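PDB 3PG1: mitogen-activated protein kinase, putative (Map kinase-like protein) from Leishmania major, which probably binds ATP and transfers its terminal phosphate to serine or threonine residues of target proteins, as a parasite member of the MAP kinase family. Local coordinates for residues Asp12-Ala15 with Glu16-Met20; Arg75-Arg78 with Glu79-Leu83. All coordinates share one frame; numbering follows the deposited sequence.

Contact 1: Asp12-Ala15 with Glu16-Met20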
ATOM      1  N   ASP A  12     -27.965   8.955  -0.424  1.00 76.95           N
ATOM      2  CA  ASP A  12     -27.508   9.647  -1.642  1.00 75.28           C
ATOM      3  C   ASP A  12     -27.032   8.635  -2.702  1.00 75.70           C
ATOM      4  O   ASP A  12     -27.468   8.707  -3.857  1.00 75.34           O
ATOM      5  CB  ASP A  12     -26.387  10.674  -1.337  1.00 76.02           C
ATOM      6  CG  ASP A  12     -26.834  11.985  -0.689  1.00 85.34           C
ATOM      7  OD1 ASP A  12     -28.051  12.298  -0.748  1.00 85.95           O
ATOM      8  OD2 ASP A  12     -25.959  12.721  -0.170  1.00 89.63           O
ATOM      9  N   LEU A  13     -26.176   7.677  -2.288  1.00 68.75           N
ATOM     10  CA  LEU A  13     -25.647   6.636  -3.162  1.00 66.64           C
ATOM     11  C   LEU A  13     -26.744   5.741  -3.744  1.00 71.30           C
ATOM     12  O   LEU A  13     -26.736   5.509  -4.956  1.00 69.99           O
ATOM     13  CB  LEU A  13     -24.580   5.790  -2.452  1.00 65.21           C
ATOM     14  CG  LEU A  13     -23.836   4.766  -3.331  1.00 67.69           C
ATOM     15  CD1 LEU A  13     -22.953   5.445  -4.355  1.00 67.17           C
ATOM     16  CD2 LEU A  13     -23.022   3.829  -2.492  1.00 67.63           C
ATOM     17  N   ILE A  14     -27.684   5.244  -2.887  1.00 69.66           N
ATOM     18  CA  ILE A  14     -28.799   4.382  -3.317  1.00 70.79           C
ATOM     19  C   ILE A  14     -29.570   5.055  -4.462  1.00 75.45           C
ATOM     20  O   ILE A  14     -29.702   4.461  -5.535  1.00 75.42           O
ATOM     21  CB  ILE A  14     -29.726   3.934  -2.135  1.00 75.54           C
ATOM     22  CG1 ILE A  14     -28.974   2.974  -1.180  1.00 75.72           C
ATOM     23  CG2 ILE A  14     -31.036   3.285  -2.649  1.00 76.29           C
ATOM     24  CD1 ILE A  14     -29.685   2.644   0.186  1.00 87.70           C
ATOM     25  N   ALA A  15     -30.022   6.313  -4.242  1.00 72.45           N
ATOM     26  CA  ALA A  15     -30.785   7.103  -5.224  1.00 72.20           C
ATOM     27  C   ALA A  15     -29.996   7.298  -6.531  1.00 71.18           C
ATOM     28  O   ALA A  15     -30.528   7.020  -7.605  1.00 69.06           O
ATOM     29  CB  ALA A  15     -31.169   8.450  -4.630  1.00 73.59           C
ATOM     30  N   GLU A  16     -28.712   7.724  -6.430  1.00 64.56           N
ATOM     31  CA  GLU A  16     -27.870   7.938  -7.611  1.00 62.87           C
ATOM     32  C   GLU A  16     -27.667   6.661  -8.425  1.00 66.07           C
ATOM     33  O   GLU A  16     -27.785   6.703  -9.652  1.00 66.24           O
ATOM     34  CB  GLU A  16     -26.533   8.582  -7.229  1.00 61.92           C
ATOM     35  CG  GLU A  16     -26.679  10.051  -6.866  1.00 70.39           C
ATOM     36  CD  GLU A  16     -25.639  10.598  -5.904  1.00 84.77           C
ATOM     37  OE1 GLU A  16     -24.564   9.973  -5.741  1.00 63.18           O
ATOM     38  OE2 GLU A  16     -25.896  11.675  -5.321  1.00 77.47           O
ATOM     39  N   LEU A  17     -27.387   5.526  -7.743  1.00 61.70           N
ATOM     40  CA  LEU A  17     -27.204   4.227  -8.407  1.00 60.75           C
ATOM     41  C   LEU A  17     -28.515   3.737  -9.049  1.00 67.45           C
ATOM     42  O   LEU A  17     -28.473   3.075 -10.086  1.00 68.08           O
ATOM     43  CB  LEU A  17     -26.624   3.171  -7.453  1.00 59.06           C
ATOM     44  CG  LEU A  17     -25.150   3.368  -7.002  1.00 60.58           C
ATOM     45  CD1 LEU A  17     -24.710   2.237  -6.102  1.00 61.92           C
ATOM     46  CD2 LEU A  17     -24.198   3.446  -8.190  1.00 58.41           C
ATOM     47  N   HIS A  18     -29.664   4.091  -8.456  1.00 66.18           N
ATOM     48  CA  HIS A  18     -30.995   3.740  -8.978  1.00 69.19           C
ATOM     49  C   HIS A  18     -31.275   4.482 -10.286  1.00 75.38           C
ATOM     50  O   HIS A  18     -31.628   3.844 -11.277  1.00 76.03           O
ATOM     51  CB  HIS A  18     -32.099   3.986  -7.927  1.00 71.46           C
ATOM     52  CG  HIS A  18     -32.271   2.855  -6.955  1.00 75.71           C
ATOM     53  ND1 HIS A  18     -31.625   1.631  -7.132  1.00 76.51           N
ATOM     54  CD2 HIS A  18     -33.058   2.772  -5.857  1.00 79.69           C
ATOM     55  CE1 HIS A  18     -32.015   0.868  -6.125  1.00 77.44           C
ATOM     56  NE2 HIS A  18     -32.877   1.507  -5.332  1.00 79.71           N
ATOM     57  N   ALA A  19     -31.016   5.810 -10.303  1.00 72.79           N
ATOM     58  CA  ALA A  19     -31.131   6.699 -11.467  1.00 73.83           C
ATOM     59  C   ALA A  19     -30.261   6.185 -12.638  1.00 79.38           C
ATOM     60  O   ALA A  19     -30.620   6.364 -13.801  1.00 80.58           O
ATOM     61  CB  ALA A  19     -30.700   8.111 -11.079  1.00 73.47           C
ATOM     62  N   MET A  20     -29.131   5.529 -12.309  1.00 75.35           N
ATOM     63  CA  MET A  20     -28.159   4.967 -13.248  1.00 75.30           C
ATOM     64  C   MET A  20     -28.494   3.550 -13.751  1.00 80.45           C
ATOM     65  O   MET A  20     -27.827   3.078 -14.680  1.00 80.32           O
ATOM     66  CB  MET A  20     -26.775   4.931 -12.585  1.00 75.29           C
ATOM     67  CG  MET A  20     -26.104   6.274 -12.502  1.00 78.98           C
ATOM     68  SD  MET A  20     -24.443   6.150 -11.769  1.00 80.57           S
ATOM     69  CE  MET A  20     -23.917   7.808 -11.984  1.00 77.50           C
TER
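Leu-13 and Leu-17, one turn apart on the same helix, make the apolar part of this local contact: CG of Leu-13 lies 3.9 Å from CD1 of Leu-17. The Leu-13 branch arrives there because its CG is set anti to the backbone N (chi1 -173°), which swings the end of the chain on toward the next turn. Backbone hydrogen bonds of the i to i+4 kind run from Glu-16 N to Asp-12 O, Leu-17 N to Leu-13 O (2.9 Å) and Ala-19 N to Ala-15 O; that from His-18 N to Ile-14 O is more bent, at 143°. This part of helix 7-19 is amphipathic and precedes the first strand of the N-lobe: Leu-13 and Leu-17 are buried against Val-26 of that strand, Leu-13 also on Tyr-110 and Leu-17 on Phe-98, whereas Ala-15, His-18 and Ala-19 are exposed. Among the polar side chains, Glu-16 extends back along the helix, its CD 3.3 Å from Asp-12 O, and its OE1 takes a salt bridge from Arg-53 and a hydrogen bond with Tyr-110. The exposed His-18 presents a ring face to Ile-14 O, with CG 3.3 Å from that oxygen. Ile-14, which also touches Val-26, lies alongside, its CG2 3.7 Å from NE2 of His-18.

Contact 2: Arg75-Arg78 with Glu79-Leu83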
ATOM      1  N   ARG A  75      -5.357  14.984  -8.000  1.00 65.11           N
ATOM      2  CA  ARG A  75      -5.061  14.014  -6.947  1.00 63.49           C
ATOM      3  C   ARG A  75      -5.905  12.739  -7.154  1.00 64.62           C
ATOM      4  O   ARG A  75      -5.359  11.636  -7.125  1.00 62.67           O
ATOM      5  CB  ARG A  75      -5.322  14.633  -5.561  1.00 67.43           C
ATOM      6  CG  ARG A  75      -5.301  13.625  -4.409  1.00 81.46           C
ATOM      7  CD  ARG A  75      -5.730  14.259  -3.098  1.00 99.93           C
ATOM      8  NE  ARG A  75      -4.838  13.883  -2.001  1.00111.92           N
ATOM      9  CZ  ARG A  75      -3.689  14.493  -1.723  1.00130.31           C
ATOM     10  NH1 ARG A  75      -3.273  15.517  -2.463  1.00119.91           N
ATOM     11  NH2 ARG A  75      -2.940  14.079  -0.710  1.00117.92           N
ATOM     12  N   VAL A  76      -7.225  12.903  -7.372  1.00 60.76           N
ATOM     13  CA  VAL A  76      -8.148  11.777  -7.587  1.00 59.06           C
ATOM     14  C   VAL A  76      -7.875  11.062  -8.934  1.00 58.69           C
ATOM     15  O   VAL A  76      -7.920   9.832  -8.983  1.00 55.92           O
ATOM     16  CB  VAL A  76      -9.649  12.158  -7.371  1.00 63.99           C
ATOM     17  CG1 VAL A  76     -10.523  10.909  -7.326  1.00 62.36           C
ATOM     18  CG2 VAL A  76      -9.827  12.941  -6.076  1.00 64.71           C
ATOM     19  N   LEU A  77      -7.547  11.836 -10.003  1.00 54.88           N
ATOM     20  CA  LEU A  77      -7.226  11.282 -11.319  1.00 53.91           C
ATOM     21  C   LEU A  77      -5.994  10.372 -11.223  1.00 56.61           C
ATOM     22  O   LEU A  77      -5.997   9.283 -11.798  1.00 55.38           O
ATOM     23  CB  LEU A  77      -7.005  12.388 -12.372  1.00 55.71           C
ATOM     24  CG  LEU A  77      -6.737  11.898 -13.805  1.00 59.89           C
ATOM     25  CD1 LEU A  77      -7.877  11.031 -14.331  1.00 59.40           C
ATOM     26  CD2 LEU A  77      -6.430  13.047 -14.737  1.00 62.91           C
ATOM     27  N   ARG A  78      -4.978  10.798 -10.449  1.00 53.22           N
ATOM     28  CA  ARG A  78      -3.772   9.991 -10.239  1.00 51.84           C
ATOM     29  C   ARG A  78      -4.083   8.690  -9.476  1.00 53.35           C
ATOM     30  O   ARG A  78      -3.585   7.630  -9.854  1.00 50.51           O
ATOM     31  CB  ARG A  78      -2.677  10.798  -9.539  1.00 52.49           C
ATOM     32  CG  ARG A  78      -1.310  10.113  -9.691  1.00 61.38           C
ATOM     33  CD  ARG A  78      -0.145  10.913  -9.148  1.00 73.09           C
ATOM     34  NE  ARG A  78       1.128  10.257  -9.469  1.00 85.74           N
ATOM     35  CZ  ARG A  78       1.674   9.277  -8.751  1.00 96.02           C
ATOM     36  NH1 ARG A  78       1.075   8.827  -7.655  1.00 85.72           N
ATOM     37  NH2 ARG A  78       2.831   8.743  -9.125  1.00 73.05           N
ATOM     38  N   GLU A  79      -4.934   8.761  -8.431  1.00 50.66           N
ATOM     39  CA  GLU A  79      -5.317   7.574  -7.663  1.00 49.37           C
ATOM     40  C   GLU A  79      -6.058   6.579  -8.569  1.00 49.33           C
ATOM     41  O   GLU A  79      -5.857   5.374  -8.484  1.00 46.28           O
ATOM     42  CB  GLU A  79      -6.237   7.964  -6.492  1.00 52.24           C
ATOM     43  CG  GLU A  79      -5.573   8.803  -5.411  1.00 65.79           C
ATOM     44  CD  GLU A  79      -6.430   9.090  -4.189  1.00 90.46           C
ATOM     45  OE1 GLU A  79      -7.559   8.552  -4.101  1.00 95.19           O
ATOM     46  OE2 GLU A  79      -5.959   9.842  -3.307  1.00 77.06           O
ATOM     47  N   ILE A  80      -6.915   7.106  -9.443  1.00 46.46           N
ATOM     48  CA  ILE A  80      -7.713   6.325 -10.382  1.00 45.50           C
ATOM     49  C   ILE A  80      -6.873   5.705 -11.474  1.00 44.08           C
ATOM     50  O   ILE A  80      -7.035   4.523 -11.771  1.00 42.91           O
ATOM     51  CB  ILE A  80      -8.918   7.196 -10.883  1.00 51.42           C
ATOM     52  CG1 ILE A  80     -10.146   6.947 -10.022  1.00 52.76           C
ATOM     53  CG2 ILE A  80      -9.239   7.064 -12.384  1.00 53.26           C
ATOM     54  CD1 ILE A  80     -10.015   7.403  -8.583  1.00 63.33           C
ATOM     55  N   ARG A  81      -6.006   6.501 -12.089  1.00 41.83           N
ATOM     56  CA  ARG A  81      -5.110   6.028 -13.148  1.00 41.94           C
ATOM     57  C   ARG A  81      -4.214   4.888 -12.638  1.00 44.82           C
ATOM     58  O   ARG A  81      -4.022   3.912 -13.355  1.00 42.02           O
ATOM     59  CB  ARG A  81      -4.267   7.200 -13.703  1.00 41.36           C
ATOM     60  CG  ARG A  81      -5.096   8.149 -14.624  1.00 50.86           C
ATOM     61  CD  ARG A  81      -4.322   8.653 -15.831  1.00 57.88           C
ATOM     62  NE  ARG A  81      -3.586   7.556 -16.460  1.00 61.77           N
ATOM     63  CZ  ARG A  81      -2.288   7.579 -16.732  1.00 65.34           C
ATOM     64  NH1 ARG A  81      -1.578   8.683 -16.525  1.00 44.74           N
ATOM     65  NH2 ARG A  81      -1.698   6.513 -17.249  1.00 55.17           N
ATOM     66  N   LEU A  82      -3.716   4.993 -11.384  1.00 43.58           N
ATOM     67  CA  LEU A  82      -2.871   3.970 -10.762  1.00 42.04           C
ATOM     68  C   LEU A  82      -3.631   2.698 -10.523  1.00 45.10           C
ATOM     69  O   LEU A  82      -3.097   1.627 -10.816  1.00 42.90           O
ATOM     70  CB  LEU A  82      -2.265   4.477  -9.451  1.00 41.87           C
ATOM     71  CG  LEU A  82      -0.915   5.127  -9.588  1.00 45.60           C
ATOM     72  CD1 LEU A  82      -0.538   5.859  -8.333  1.00 46.27           C
ATOM     73  CD2 LEU A  82       0.139   4.093  -9.968  1.00 39.99           C
ATOM     74  N   LEU A  83      -4.904   2.802 -10.051  1.00 42.93           N
ATOM     75  CA  LEU A  83      -5.763   1.624  -9.813  1.00 43.02           C
ATOM     76  C   LEU A  83      -6.041   0.886 -11.095  1.00 46.11           C
ATOM     77  O   LEU A  83      -5.998  -0.341 -11.135  1.00 47.54           O
ATOM     78  CB  LEU A  83      -7.095   2.028  -9.183  1.00 44.69           C
ATOM     79  CG  LEU A  83      -7.205   2.006  -7.658  1.00 50.57           C
ATOM     80  CD1 LEU A  83      -8.609   2.454  -7.233  1.00 53.38           C
ATOM     81  CD2 LEU A  83      -6.902   0.604  -7.076  1.00 51.39           C
TER
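Val-76 and Ile-80 form part of the close-packed side of helix 70-85, lying side by side with CG1 of Val-76 3.8 Å from CD1 of Ile-80. The second torsion of Ile-80 (chi2 66°) folds its CD1 back to 3.2 Å from Val-76 O, and both side chains rest on Leu-109 of strand 108-114. Leu-77 is buried as well, against Met-349 and Phe-353 of helix 346-360; its CD1 meets the aliphatic CG of Arg-81 at 4.0 Å, while the guanidinium of Arg-81 turns off to Glu-356 and the carbonyl of His-338. Four i to i+4 backbone hydrogen bonds join the halves. The Arg-75/Glu-79 end is looser and more exposed. The two probably attract only as nearby charges: NE of Arg-75 is 4.4 Å from OE2 of Glu-79, the oxygen well out of the guanidinium plane with no N-H pointing at it. Arg-78, extended from CG to NE, runs beside buried Leu-82; NH1 of Arg-78 lies 3.4 Å from CD1 of Leu-82, and Arg-78 NE has a long, weak ion pair with Glu-341. Glu-79 OE1 and Lys-52 form another, consistent with the lysine-glutamate pair that links strand 48-54 to the C-helix, here 70-85, in protein kinases.

Overall arrangement
Contact 1 and contact 2 each cover two turns or more of a separate helix, and they do not touch: their centres are 23 Å apart and their nearest atoms about 14 Å. The two helices pack on opposite faces of the five-stranded antiparallel N-lobe sheet: on strand 108-114, contact 1 meets Tyr-110 and contact 2 the alternate residues Leu-109 and Leu-111. The strand holding Arg-53, which pairs with contact 1, also holds Lys-52, which faces Glu-79 of contact 2, so adjacent residues of strand 48-54 serve the two helices. Contact 1 is the more peripheral, its centre about 30 Å from the centre of the chain, against about 14 Å for that of contact 2, whose helix probably borders the ATP site.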